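Local structure of aldose 1-epimerase (Escherichia coli, 3NRE) at residues Gly10-Asp15 and Phe26-Thr31; Ala46-Leu51 and Trp148-Pro153; Ser98-Cys103 and Ala120-Ala125. The protein probably interconverts the alpha and beta anomers of aldose sugars, as enzymes of the aldose 1-epimerase family do. All coordinates share one frame; numbering follows the deposited sequence. Where two conformers were deposited one is given.

Interaction 1 (Gly10-Asp15 and Phe26-Thr31)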
ATOM      1  N   GLY A  10      13.316 -20.646  -6.570  1.00 35.96           N
ATOM      2  CA  GLY A  10      13.755 -21.374  -5.397  1.00 39.28           C
ATOM      3  C   GLY A  10      12.520 -21.809  -4.613  1.00 37.71           C
ATOM      4  O   GLY A  10      11.605 -22.392  -5.166  1.00 38.34           O
ATOM      5  N   SER A  11      12.474 -21.451  -3.334  1.00 38.26           N
ATOM      6  CA  SER A  11      11.380 -21.837  -2.444  0.50 35.77           C
ATOM      7  C   SER A  11      10.313 -20.738  -2.380  1.00 32.98           C
ATOM      8  O   SER A  11       9.295 -20.895  -1.695  1.00 30.26           O
ATOM      9  CB  SER A  11      11.919 -22.158  -1.035  0.50 37.30           C
ATOM     10  OG  SER A  11      12.412 -20.999  -0.360  0.50 40.81           O
ATOM     11  N   LEU A  12      10.557 -19.632  -3.075  1.00 28.62           N
ATOM     12  CA  LEU A  12       9.583 -18.490  -3.055  1.00 27.53           C
ATOM     13  C   LEU A  12       8.574 -18.601  -4.167  1.00 28.50           C
ATOM     14  O   LEU A  12       8.924 -18.920  -5.289  1.00 28.10           O
ATOM     15  CB  LEU A  12      10.256 -17.141  -3.251  1.00 30.75           C
ATOM     16  CG  LEU A  12      11.122 -16.597  -2.130  1.00 33.76           C
ATOM     17  CD1 LEU A  12      11.553 -15.160  -2.529  1.00 31.40           C
ATOM     18  CD2 LEU A  12      10.409 -16.613  -0.794  1.00 39.89           C
ATOM     19  N   LYS A  13       7.327 -18.300  -3.842  1.00 25.90           N
ATOM     20  CA  LYS A  13       6.228 -18.383  -4.807  1.00 25.13           C
ATOM     21  C   LYS A  13       5.334 -17.183  -4.590  1.00 23.15           C
ATOM     22  O   LYS A  13       5.050 -16.818  -3.453  1.00 23.64           O
ATOM     23  CB  LYS A  13       5.416 -19.644  -4.588  1.00 25.96           C
ATOM     24  CG  LYS A  13       4.340 -19.828  -5.706  1.00 27.91           C
ATOM     25  CD  LYS A  13       3.648 -21.198  -5.665  1.00 36.37           C
ATOM     26  CE  LYS A  13       2.613 -21.272  -4.575  1.00 38.79           C
ATOM     27  NZ  LYS A  13       1.602 -22.448  -4.760  1.00 43.45           N
ATOM     28  N   LEU A  14       4.895 -16.595  -5.692  1.00 22.19           N
ATOM     29  CA  LEU A  14       4.005 -15.445  -5.671  1.00 20.12           C
ATOM     30  C   LEU A  14       2.820 -15.688  -6.609  1.00 22.04           C
ATOM     31  O   LEU A  14       2.995 -16.091  -7.744  1.00 22.26           O
ATOM     32  CB  LEU A  14       4.773 -14.201  -6.162  1.00 21.41           C
ATOM     33  CG  LEU A  14       4.094 -12.831  -6.106  1.00 22.59           C
ATOM     34  CD1 LEU A  14       4.114 -12.317  -4.687  1.00 22.72           C
ATOM     35  CD2 LEU A  14       4.703 -11.795  -7.109  1.00 22.94           C
ATOM     36  N   ASP A  15       1.623 -15.392  -6.146  1.00 20.79           N
ATOM     37  CA  ASP A  15       0.424 -15.390  -6.999  1.00 20.77           C
ATOM     38  C   ASP A  15      -0.089 -13.948  -7.131  1.00 20.85           C
ATOM     39  O   ASP A  15      -0.154 -13.224  -6.134  1.00 18.92           O
ATOM     40  CB  ASP A  15      -0.686 -16.228  -6.353  1.00 21.25           C
ATOM     41  CG  ASP A  15      -0.498 -17.729  -6.527  1.00 24.86           C
ATOM     42  OD1 ASP A  15       0.486 -18.185  -7.186  1.00 27.13           O
ATOM     43  OD2 ASP A  15      -1.394 -18.493  -6.050  1.00 31.35           O
ATOM     44  N   PHE A  26       2.111 -14.880  -1.201  1.00 21.79           N
ATOM     45  CA  PHE A  26       3.555 -14.822  -1.232  1.00 20.42           C
ATOM     46  C   PHE A  26       4.029 -15.769  -0.136  1.00 22.79           C
ATOM     47  O   PHE A  26       3.688 -15.587   1.047  1.00 23.45           O
ATOM     48  CB  PHE A  26       4.017 -13.379  -0.970  1.00 21.87           C
ATOM     49  CG  PHE A  26       5.496 -13.183  -1.051  1.00 20.54           C
ATOM     50  CD1 PHE A  26       6.271 -13.924  -1.923  1.00 25.03           C
ATOM     51  CD2 PHE A  26       6.114 -12.186  -0.314  1.00 23.40           C
ATOM     52  CE1 PHE A  26       7.670 -13.721  -1.991  1.00 30.17           C
ATOM     53  CE2 PHE A  26       7.492 -11.978  -0.393  1.00 25.72           C
ATOM     54  CZ  PHE A  26       8.268 -12.728  -1.200  1.00 24.55           C
ATOM     55  N   TRP A  27       4.747 -16.816  -0.551  1.00 22.51           N
ATOM     56  CA  TRP A  27       5.117 -17.911   0.326  1.00 23.64           C
ATOM     57  C   TRP A  27       6.589 -18.309   0.165  1.00 26.90           C
ATOM     58  O   TRP A  27       7.185 -18.103  -0.880  1.00 24.86           O
ATOM     59  CB  TRP A  27       4.315 -19.172   0.031  1.00 26.27           C
ATOM     60  CG  TRP A  27       2.835 -19.100   0.105  1.00 22.23           C
ATOM     61  CD1 TRP A  27       2.035 -19.402   1.202  1.00 26.87           C
ATOM     62  CD2 TRP A  27       1.931 -18.768  -0.962  1.00 23.47           C
ATOM     63  NE1 TRP A  27       0.720 -19.240   0.866  1.00 27.82           N
ATOM     64  CE2 TRP A  27       0.629 -18.843  -0.442  1.00 26.06           C
ATOM     65  CE3 TRP A  27       2.103 -18.455  -2.305  1.00 24.91           C
ATOM     66  CZ2 TRP A  27      -0.511 -18.667  -1.245  1.00 28.46           C
ATOM     67  CZ3 TRP A  27       0.970 -18.208  -3.096  1.00 25.06           C
ATOM     68  CH2 TRP A  27      -0.314 -18.353  -2.563  1.00 27.38           C
ATOM     69  N   ARG A  28       7.151 -18.810   1.261  1.00 27.94           N
ATOM     70  CA  ARG A  28       8.437 -19.495   1.227  0.50 30.91           C
ATOM     71  C   ARG A  28       8.098 -20.906   1.629  1.00 31.07           C
ATOM     72  O   ARG A  28       7.636 -21.129   2.744  1.00 31.27           O
ATOM     73  CB  ARG A  28       9.420 -18.856   2.196  0.50 31.85           C
ATOM     74  CG  ARG A  28      10.843 -19.369   2.001  0.50 35.89           C
ATOM     75  CD  ARG A  28      11.583 -19.351   3.305  0.50 42.54           C
ATOM     76  NE  ARG A  28      10.861 -20.103   4.336  0.50 45.49           N
ATOM     77  CZ  ARG A  28      10.567 -19.621   5.534  0.50 43.45           C
ATOM     78  NH1 ARG A  28      10.948 -18.394   5.862  0.50 45.20           N
ATOM     79  NH2 ARG A  28       9.908 -20.377   6.404  0.50 43.18           N
ATOM     80  N   ASP A  29       8.253 -21.861   0.698  1.00 32.07           N
ATOM     81  CA  ASP A  29       7.725 -23.217   0.903  1.00 32.79           C
ATOM     82  C   ASP A  29       6.228 -23.047   1.218  1.00 30.87           C
ATOM     83  O   ASP A  29       5.561 -22.341   0.463  1.00 30.83           O
ATOM     84  CB  ASP A  29       8.510 -23.979   2.010  1.00 37.43           C
ATOM     85  CG  ASP A  29       9.899 -24.368   1.563  1.00 46.00           C
ATOM     86  OD1 ASP A  29      10.016 -24.731   0.365  1.00 48.82           O
ATOM     87  OD2 ASP A  29      10.857 -24.314   2.381  1.00 45.07           O
ATOM     88  N   THR A  30       5.718 -23.608   2.324  1.00 32.15           N
ATOM     89  CA  THR A  30       4.296 -23.498   2.685  1.00 31.83           C
ATOM     90  C   THR A  30       4.017 -22.350   3.691  1.00 32.59           C
ATOM     91  O   THR A  30       2.870 -22.161   4.114  1.00 34.19           O
ATOM     92  CB  THR A  30       3.757 -24.811   3.251  1.00 37.57           C
ATOM     93  OG1 THR A  30       4.480 -25.132   4.446  1.00 38.98           O
ATOM     94  CG2 THR A  30       3.899 -25.977   2.200  1.00 39.48           C
ATOM     95  N   THR A  31       5.045 -21.566   4.017  1.00 28.42           N
ATOM     96  CA  THR A  31       4.955 -20.484   5.006  1.00 28.08           C
ATOM     97  C   THR A  31       4.495 -19.183   4.322  1.00 26.04           C
ATOM     98  O   THR A  31       5.130 -18.696   3.399  1.00 24.48           O
ATOM     99  CB  THR A  31       6.329 -20.192   5.720  1.00 31.10           C
ATOM    100  OG1 THR A  31       6.852 -21.390   6.289  1.00 33.45           O
ATOM    101  CG2 THR A  31       6.193 -19.096   6.851  1.00 31.41           C
TER
HETATM  102  O   HOH W   1       6.464 -21.493  -1.915  1.00 31.20           O

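Interaction 2 (Ala46-Leu51 and Trp148-Pro153)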
ATOM      1  N   ALA A  46      -7.306  -9.688  -0.410  1.00 17.37           N
ATOM      2  CA  ALA A  46      -6.060 -10.149  -1.057  1.00 18.10           C
ATOM      3  C   ALA A  46      -4.862 -10.037  -0.120  1.00 18.82           C
ATOM      4  O   ALA A  46      -5.021  -9.791   1.065  1.00 19.84           O
ATOM      5  CB  ALA A  46      -5.792  -9.347  -2.303  1.00 17.37           C
ATOM      6  N   SER A  47      -3.680 -10.301  -0.635  1.00 17.85           N
ATOM      7  CA  SER A  47      -2.427 -10.169   0.153  1.00 18.75           C
ATOM      8  C   SER A  47      -1.827  -8.764   0.129  1.00 19.41           C
ATOM      9  O   SER A  47      -1.098  -8.397   1.044  1.00 19.07           O
ATOM     10  CB  SER A  47      -1.363 -11.125  -0.399  1.00 19.96           C
ATOM     11  OG  SER A  47      -1.877 -12.420  -0.469  1.00 20.52           O
ATOM     12  N   CYS A  48      -2.074  -8.027  -0.961  1.00 17.79           N
ATOM     13  CA  CYS A  48      -1.520  -6.678  -1.178  1.00 18.68           C
ATOM     14  C   CYS A  48      -2.238  -6.049  -2.341  1.00 21.67           C
ATOM     15  O   CYS A  48      -2.480  -6.715  -3.349  1.00 20.59           O
ATOM     16  CB  CYS A  48      -0.014  -6.735  -1.522  1.00 19.61           C
ATOM     17  SG  CYS A  48       0.784  -5.174  -1.678  1.00 21.41           S
ATOM     18  N   PHE A  49      -2.490  -4.729  -2.271  1.00 18.43           N
ATOM     19  CA  PHE A  49      -3.014  -4.029  -3.435  1.00 18.37           C
ATOM     20  C   PHE A  49      -2.276  -2.731  -3.661  1.00 17.98           C
ATOM     21  O   PHE A  49      -1.725  -2.166  -2.706  1.00 18.82           O
ATOM     22  CB  PHE A  49      -4.553  -3.829  -3.358  1.00 18.11           C
ATOM     23  CG  PHE A  49      -5.071  -3.074  -2.160  1.00 15.73           C
ATOM     24  CD1 PHE A  49      -5.102  -1.694  -2.148  1.00 17.38           C
ATOM     25  CD2 PHE A  49      -5.704  -3.754  -1.081  1.00 15.50           C
ATOM     26  CE1 PHE A  49      -5.674  -0.984  -1.154  1.00 16.45           C
ATOM     27  CE2 PHE A  49      -6.225  -3.033  -0.027  1.00 18.05           C
ATOM     28  CZ  PHE A  49      -6.219  -1.638  -0.063  1.00 18.66           C
ATOM     29  N   PRO A  50      -2.251  -2.256  -4.909  1.00 16.90           N
ATOM     30  CA  PRO A  50      -1.511  -1.055  -5.269  1.00 19.07           C
ATOM     31  C   PRO A  50      -2.356   0.159  -5.017  1.00 18.03           C
ATOM     32  O   PRO A  50      -3.608   0.087  -5.015  1.00 17.83           O
ATOM     33  CB  PRO A  50      -1.281  -1.219  -6.767  1.00 19.29           C
ATOM     34  CG  PRO A  50      -2.494  -1.994  -7.234  1.00 18.78           C
ATOM     35  CD  PRO A  50      -2.770  -2.963  -6.099  1.00 17.74           C
ATOM     36  N   LEU A  51      -1.671   1.266  -4.738  1.00 18.45           N
ATOM     37  CA  LEU A  51      -2.329   2.549  -4.521  1.00 18.17           C
ATOM     38  C   LEU A  51      -1.905   3.503  -5.649  1.00 20.34           C
ATOM     39  O   LEU A  51      -0.728   3.886  -5.729  1.00 22.86           O
ATOM     40  CB  LEU A  51      -1.887   3.102  -3.130  1.00 19.54           C
ATOM     41  CG  LEU A  51      -2.022   2.101  -1.949  1.00 19.35           C
ATOM     42  CD1 LEU A  51      -1.446   2.687  -0.651  1.00 18.94           C
ATOM     43  CD2 LEU A  51      -3.458   1.638  -1.748  1.00 19.26           C
ATOM     44  N   TRP A 148       1.584   0.951  -1.684  1.00 20.34           N
ATOM     45  CA  TRP A 148       0.992  -0.363  -1.580  1.00 18.42           C
ATOM     46  C   TRP A 148       0.412  -0.569  -0.219  1.00 20.12           C
ATOM     47  O   TRP A 148       0.756   0.113   0.760  1.00 21.29           O
ATOM     48  CB  TRP A 148       2.046  -1.461  -1.827  1.00 20.41           C
ATOM     49  CG  TRP A 148       2.551  -1.584  -3.215  1.00 19.74           C
ATOM     50  CD1 TRP A 148       2.077  -2.395  -4.236  1.00 23.80           C
ATOM     51  CD2 TRP A 148       3.665  -0.863  -3.759  1.00 22.84           C
ATOM     52  NE1 TRP A 148       2.851  -2.192  -5.390  1.00 23.69           N
ATOM     53  CE2 TRP A 148       3.821  -1.271  -5.115  1.00 22.74           C
ATOM     54  CE3 TRP A 148       4.535   0.115  -3.244  1.00 23.20           C
ATOM     55  CZ2 TRP A 148       4.821  -0.749  -5.937  1.00 30.34           C
ATOM     56  CZ3 TRP A 148       5.504   0.651  -4.059  1.00 26.68           C
ATOM     57  CH2 TRP A 148       5.655   0.195  -5.395  1.00 27.40           C
ATOM     58  N   HIS A 149      -0.461  -1.583  -0.182  1.00 19.12           N
ATOM     59  CA  HIS A 149      -1.216  -1.931   0.998  1.00 18.40           C
ATOM     60  C   HIS A 149      -1.090  -3.413   1.297  1.00 19.55           C
ATOM     61  O   HIS A 149      -2.026  -4.188   1.058  1.00 19.76           O
ATOM     62  CB  HIS A 149      -2.653  -1.464   0.778  1.00 19.39           C
ATOM     63  CG  HIS A 149      -3.516  -1.494   1.988  1.00 19.39           C
ATOM     64  ND1 HIS A 149      -3.910  -2.669   2.584  1.00 20.85           N
ATOM     65  CD2 HIS A 149      -4.170  -0.507   2.647  1.00 22.00           C
ATOM     66  CE1 HIS A 149      -4.744  -2.407   3.581  1.00 22.64           C
ATOM     67  NE2 HIS A 149      -4.934  -1.102   3.624  1.00 24.54           N
ATOM     68  N   PRO A 150       0.087  -3.841   1.784  1.00 21.00           N
ATOM     69  CA  PRO A 150       0.257  -5.261   2.090  1.00 20.17           C
ATOM     70  C   PRO A 150      -0.346  -5.658   3.421  1.00 21.35           C
ATOM     71  O   PRO A 150      -0.296  -4.887   4.400  1.00 21.53           O
ATOM     72  CB  PRO A 150       1.783  -5.440   2.063  1.00 21.60           C
ATOM     73  CG  PRO A 150       2.313  -4.114   2.392  1.00 21.48           C
ATOM     74  CD  PRO A 150       1.356  -3.103   1.921  1.00 24.30           C
ATOM     75  N   TYR A 151      -0.854  -6.882   3.454  1.00 17.56           N
ATOM     76  CA  TYR A 151      -1.381  -7.506   4.625  1.00 19.09           C
ATOM     77  C   TYR A 151      -0.408  -8.580   5.097  1.00 20.95           C
ATOM     78  O   TYR A 151      -0.141  -9.551   4.367  1.00 21.75           O
ATOM     79  CB  TYR A 151      -2.698  -8.198   4.315  1.00 18.38           C
ATOM     80  CG  TYR A 151      -3.859  -7.275   3.945  1.00 16.63           C
ATOM     81  CD1 TYR A 151      -4.004  -6.796   2.636  1.00 19.20           C
ATOM     82  CD2 TYR A 151      -4.821  -6.937   4.875  1.00 20.25           C
ATOM     83  CE1 TYR A 151      -5.097  -5.967   2.298  1.00 20.69           C
ATOM     84  CE2 TYR A 151      -5.911  -6.141   4.516  1.00 21.48           C
ATOM     85  CZ  TYR A 151      -6.009  -5.654   3.262  1.00 18.54           C
ATOM     86  OH  TYR A 151      -7.094  -4.863   2.905  1.00 20.20           O
ATOM     87  N   PHE A 152       0.121  -8.422   6.311  1.00 20.31           N
ATOM     88  CA  PHE A 152       1.064  -9.390   6.878  1.00 20.14           C
ATOM     89  C   PHE A 152       0.399 -10.254   7.945  1.00 24.51           C
ATOM     90  O   PHE A 152      -0.465  -9.792   8.667  1.00 23.01           O
ATOM     91  CB  PHE A 152       2.198  -8.651   7.564  1.00 23.00           C
ATOM     92  CG  PHE A 152       3.045  -7.844   6.635  1.00 19.09           C
ATOM     93  CD1 PHE A 152       4.078  -8.453   5.940  1.00 25.96           C
ATOM     94  CD2 PHE A 152       2.785  -6.521   6.418  1.00 23.99           C
ATOM     95  CE1 PHE A 152       4.854  -7.738   5.041  1.00 25.17           C
ATOM     96  CE2 PHE A 152       3.589  -5.778   5.540  1.00 22.96           C
ATOM     97  CZ  PHE A 152       4.637  -6.386   4.867  1.00 23.30           C
ATOM     98  N   PRO A 153       0.869 -11.514   8.121  1.00 21.02           N
ATOM     99  CA  PRO A 153       0.373 -12.364   9.176  1.00 25.11           C
ATOM    100  C   PRO A 153       0.680 -11.703  10.512  1.00 23.98           C
ATOM    101  O   PRO A 153       1.704 -11.058  10.655  1.00 24.25           O
ATOM    102  CB  PRO A 153       1.183 -13.649   9.034  1.00 26.04           C
ATOM    103  CG  PRO A 153       1.911 -13.494   7.705  1.00 25.15           C
ATOM    104  CD  PRO A 153       1.919 -12.130   7.300  1.00 26.26           C
TER

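Interaction 3 (Ser98-Cys103 and Ala120-Ala125)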
ATOM      1  N   SER A  98       6.861 -14.405 -17.116  1.00 30.15           N
ATOM      2  CA  SER A  98       7.889 -15.421 -17.206  0.60 31.74           C
ATOM      3  C   SER A  98       7.937 -16.171 -15.893  1.00 31.41           C
ATOM      4  O   SER A  98       7.132 -15.909 -15.001  1.00 31.53           O
ATOM      5  CB  SER A  98       9.255 -14.780 -17.505  0.60 34.31           C
ATOM      6  OG  SER A  98       9.833 -14.264 -16.323  0.60 32.68           O
ATOM      7  N   ASP A  99       8.867 -17.103 -15.761  1.00 31.05           N
ATOM      8  CA  ASP A  99       8.938 -17.875 -14.534  1.00 34.76           C
ATOM      9  C   ASP A  99       9.094 -17.040 -13.258  1.00 33.70           C
ATOM     10  O   ASP A  99       8.503 -17.391 -12.251  1.00 32.65           O
ATOM     11  CB  ASP A  99      10.032 -18.947 -14.621  1.00 38.10           C
ATOM     12  CG  ASP A  99       9.648 -20.086 -15.563  1.00 47.75           C
ATOM     13  OD1 ASP A  99       8.437 -20.221 -15.923  1.00 47.68           O
ATOM     14  OD2 ASP A  99      10.564 -20.851 -15.922  1.00 45.22           O
ATOM     15  N   ASP A 100       9.839 -15.941 -13.319  1.00 33.52           N
ATOM     16  CA  ASP A 100      10.129 -15.135 -12.125  1.00 33.14           C
ATOM     17  C   ASP A 100       9.794 -13.649 -12.295  1.00 32.61           C
ATOM     18  O   ASP A 100      10.209 -12.840 -11.464  1.00 32.23           O
ATOM     19  CB  ASP A 100      11.613 -15.305 -11.728  1.00 36.39           C
ATOM     20  CG  ASP A 100      12.589 -14.882 -12.845  1.00 41.24           C
ATOM     21  OD1 ASP A 100      12.156 -14.280 -13.855  1.00 42.40           O
ATOM     22  OD2 ASP A 100      13.806 -15.178 -12.728  1.00 48.14           O
ATOM     23  N   SER A 101       9.057 -13.289 -13.353  1.00 29.68           N
ATOM     24  CA  SER A 101       8.590 -11.914 -13.556  1.00 31.93           C
ATOM     25  C   SER A 101       7.197 -11.797 -14.202  1.00 30.20           C
ATOM     26  O   SER A 101       6.727 -12.676 -14.948  1.00 29.58           O
ATOM     27  CB  SER A 101       9.604 -11.124 -14.401  1.00 36.47           C
ATOM     28  OG  SER A 101       9.484 -11.496 -15.761  1.00 44.15           O
ATOM     29  N   LEU A 102       6.532 -10.692 -13.877  1.00 27.64           N
ATOM     30  CA  LEU A 102       5.203 -10.397 -14.365  1.00 26.08           C
ATOM     31  C   LEU A 102       5.078  -8.877 -14.489  1.00 26.28           C
ATOM     32  O   LEU A 102       5.601  -8.135 -13.654  1.00 28.91           O
ATOM     33  CB  LEU A 102       4.145 -10.907 -13.346  1.00 24.28           C
ATOM     34  CG  LEU A 102       2.680 -10.659 -13.720  1.00 24.99           C
ATOM     35  CD1 LEU A 102       2.214 -11.597 -14.827  1.00 26.88           C
ATOM     36  CD2 LEU A 102       1.797 -10.826 -12.498  1.00 23.43           C
ATOM     37  N   CYS A 103       4.392  -8.433 -15.534  1.00 22.04           N
ATOM     38  CA  CYS A 103       4.008  -7.046 -15.709  1.00 24.80           C
ATOM     39  C   CYS A 103       2.539  -6.933 -16.147  1.00 25.55           C
ATOM     40  O   CYS A 103       2.081  -7.599 -17.079  1.00 23.96           O
ATOM     41  CB  CYS A 103       4.919  -6.370 -16.739  1.00 25.49           C
ATOM     42  SG  CYS A 103       4.584  -4.587 -16.819  1.00 33.27           S
ATOM     43  N   ALA A 120       5.089  -4.004 -12.193  1.00 25.13           N
ATOM     44  CA  ALA A 120       6.035  -5.094 -12.430  1.00 26.74           C
ATOM     45  C   ALA A 120       6.410  -5.799 -11.135  1.00 29.41           C
ATOM     46  O   ALA A 120       6.652  -5.184 -10.101  1.00 28.37           O
ATOM     47  CB  ALA A 120       7.306  -4.571 -13.110  1.00 29.15           C
ATOM     48  N   PHE A 121       6.473  -7.123 -11.214  1.00 25.46           N
ATOM     49  CA  PHE A 121       6.820  -7.976 -10.085  1.00 26.90           C
ATOM     50  C   PHE A 121       8.043  -8.791 -10.495  1.00 27.90           C
ATOM     51  O   PHE A 121       8.067  -9.313 -11.597  1.00 27.54           O
ATOM     52  CB  PHE A 121       5.656  -8.950  -9.811  1.00 26.87           C
ATOM     53  CG  PHE A 121       4.345  -8.279  -9.461  1.00 22.21           C
ATOM     54  CD1 PHE A 121       3.495  -7.828 -10.446  1.00 20.53           C
ATOM     55  CD2 PHE A 121       3.956  -8.148  -8.133  1.00 24.33           C
ATOM     56  CE1 PHE A 121       2.288  -7.202 -10.134  1.00 22.26           C
ATOM     57  CE2 PHE A 121       2.754  -7.549  -7.805  1.00 22.74           C
ATOM     58  CZ  PHE A 121       1.912  -7.108  -8.815  1.00 19.22           C
ATOM     59  N   HIS A 122       8.994  -8.965  -9.582  1.00 28.01           N
ATOM     60  CA  HIS A 122      10.168  -9.795  -9.816  1.00 29.06           C
ATOM     61  C   HIS A 122      10.555 -10.588  -8.574  1.00 30.82           C
ATOM     62  O   HIS A 122      10.523 -10.057  -7.466  1.00 30.81           O
ATOM     63  CB  HIS A 122      11.295  -8.901 -10.281  1.00 33.09           C
ATOM     64  CG  HIS A 122      12.508  -9.637 -10.742  1.00 37.95           C
ATOM     65  ND1 HIS A 122      13.725  -9.530 -10.105  1.00 50.84           N
ATOM     66  CD2 HIS A 122      12.696 -10.499 -11.773  1.00 41.61           C
ATOM     67  CE1 HIS A 122      14.614 -10.290 -10.727  1.00 46.16           C
ATOM     68  NE2 HIS A 122      14.014 -10.883 -11.745  1.00 48.53           N
ATOM     69  N   LEU A 123      10.918 -11.865  -8.762  1.00 27.07           N
ATOM     70  CA  LEU A 123      11.345 -12.729  -7.660  1.00 29.01           C
ATOM     71  C   LEU A 123      12.770 -13.133  -7.875  1.00 34.60           C
ATOM     72  O   LEU A 123      13.137 -13.505  -8.988  1.00 36.30           O
ATOM     73  CB  LEU A 123      10.530 -14.023  -7.606  1.00 31.70           C
ATOM     74  CG  LEU A 123       9.221 -14.035  -6.873  1.00 33.28           C
ATOM     75  CD1 LEU A 123       8.702 -15.475  -6.824  1.00 26.29           C
ATOM     76  CD2 LEU A 123       9.372 -13.460  -5.450  1.00 29.98           C
ATOM     77  N   THR A 124      13.572 -13.047  -6.817  1.00 35.71           N
ATOM     78  CA  THR A 124      14.847 -13.757  -6.769  1.00 35.20           C
ATOM     79  C   THR A 124      14.712 -14.810  -5.677  1.00 38.34           C
ATOM     80  O   THR A 124      13.607 -15.078  -5.231  1.00 33.02           O
ATOM     81  CB  THR A 124      16.009 -12.823  -6.473  1.00 39.65           C
ATOM     82  OG1 THR A 124      15.849 -12.301  -5.147  1.00 39.65           O
ATOM     83  CG2 THR A 124      16.082 -11.706  -7.517  1.00 35.48           C
ATOM     84  N   ALA A 125      15.806 -15.441  -5.244  1.00 36.78           N
ATOM     85  CA  ALA A 125      15.653 -16.516  -4.263  1.00 38.66           C
ATOM     86  C   ALA A 125      15.204 -16.017  -2.869  1.00 36.75           C
ATOM     87  O   ALA A 125      14.678 -16.816  -2.063  1.00 36.96           O
ATOM     88  CB  ALA A 125      16.931 -17.355  -4.165  1.00 41.20           C
TER
HETATM   89  O   HOH W   2      15.241 -13.988 -10.787  1.00 37.85           O

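Interaction 1 (Gly10-Asp15 and Phe26-Thr31)
K13 and W27 meet through complementary torsions: the lysine swings CG opposite its backbone N (chi1 -174°) and bends at chi3, while the tryptophan sets CG opposite its carbonyl carbon (chi1 -58°), which brings the indole over toward the neighbouring strand. The lysine chain crosses the six-membered ring at a slant, CE of K13 lying 3.7 Å from CE3 of W27. Its NZ ends 5.0 Å from the centroid of that ring, 26° off the normal, an off-centre cation-pi contact; NZ also hydrogen-bonds a diethylene glycol, probably from the crystallisation liquor. At the far rim OD2 of D15 approaches CH2 of W27 to 3.7 Å, the carboxylate almost perpendicular to the ring. That carboxylate has stronger partners elsewhere, a salt bridge to K39 and a hydrogen bond to T6.

The opposite face of this antiparallel hairpin carries L12, L14, F26 and R28. CD1 of L14 comes within 3.9 Å of CD1 of F26, and the branched end of L12 approaches CE1 of the same ring, both obliquely.

K13 and W27 form the hydrogen-bonded pair, with W27 N giving K13 O a 2.9 Å bond and K13 N returning one to W27 O. Beyond it a type II' turn runs from R28 to T31, and D29 N reaches S11 O at 2.8 Å. Water 1 donates to S11 O and to D29 O, 2.7 Å away, bridging the two segments at the open end of the hairpin.

The faces thus differ: F26 and the leucines turn hydrocarbon into the protein, whereas on the face of K13 and W27 the indole probably gains from an ammonium group off-centre over its ring and, more weakly, from a carboxylate at its rim whose charge is shared with K39.

Interaction 2 (Ala46-Leu51 and Trp148-Pro153)
F49 and H149 pair where strands 48-51 and 148-153 run antiparallel, their axes 4.5 Å apart and inclined at 165°. H149 N donates to F49 O at 2.9 Å, but the return bond from F49 N to H149 O is weak at 3.4 Å. Y151 N bonds S47 O. S47 and C48 both face I23 of strand 22-28, a classic beta bulge, and both bond its backbone.

F49 holds CG between its backbone N and carbonyl carbon (chi1 58°), which stands the ring alongside H149 in an offset stack, centroids 4.3 Å apart; CZ of F49 lies 3.4 Å from CG of H149, with H149 CB over the same phenyl face. In this mutarotase-like fold H149 probably faces the sugar pocket; the diethylene glycol hydrogen-bonded to its NE2, probably crystallisation liquor, is merely consistent with that. An alanine in place of F49 would probably strip one face of the imidazole of its cover, leaving it less firmly oriented, and deprive W88 of its stacking partner. The hydroxyl of Y151 meets the phenyl edge, OH to F49 CE2 3.6 Å. On the reverse face C48 SG touches W148 CB at 3.9 Å and approaches the indole obliquely.

Interaction 3 (Ser98-Cys103 and Ala120-Ala125)
L102 and F121 show how firmly one face of a hairpin can close while the other is partly exposed. They form a hydrogen-bonded antiparallel pair: F121 N gives L102 O a 2.8 Å bond, and L102 N answers with a longer one to F121 O. Their side chains run side by side, pointing the same way. L102 carries CG opposite its backbone N (chi1 180°), F121 carries CG opposite its carbonyl carbon (chi1 -61°), and CD2 of the leucine consequently meets CD1 of the phenyl ring at 4.0 Å. The carbonyl oxygen of L102 also lies at the edge of that ring, in its plane. Both residues are buried, with L14, V16 and I23 packing on this surface from strands 12-17 and 22-28 of the facing sheet.

The other face, bearing S101, C103, A120 and H122, is more sparsely joined. H122 leans toward the end of the hairpin, where its CD2 lies 3.4 Å from D100 O; CB of S101 meets the imidazole at its edge, a looser 4.1 Å from CD2 of H122. D100 O does its main work elsewhere, accepting L123 N at 3.0 Å. The carboxylate of D100 reaches across through solvent: water 2 donates to D100 OD2 at 2.7 Å and to L123 O at 2.8 Å, a bridge beyond the last direct backbone bond.

Strands 101-109 and 114-123 make a beta hairpin that continues as a meander, flanked by strand 93-97 before it and strand 127-136 after it. The apolar face packs on the sheet that holds strands 4-9, 12-17 and 22-28, as sheets do in a beta sandwich, consistent with the galactose-mutarotase-like fold.

How the interactions relate
Interactions 1 and 3 belong to two sheets that face each other, their centres 13 Å apart. CD2 of L14 meets CD2 of F121 at 3.9 Å, so the leucine face of one hairpin packs on the apolar face of the other; separately, CD1 of L12 rests on backbone, 3.4 Å from T124 O. Interaction 2 touches neither: its centre is about 16 Å from that of interaction 1 and about 17 Å from that of interaction 3, with nearest atoms about 5 and 6 Å away. It lies deeper, about 6 Å from the chain's centre. Strand 22-28 connects it to interaction 1 through I23. Only interaction 2 places a histidine against the probable sugar pocket.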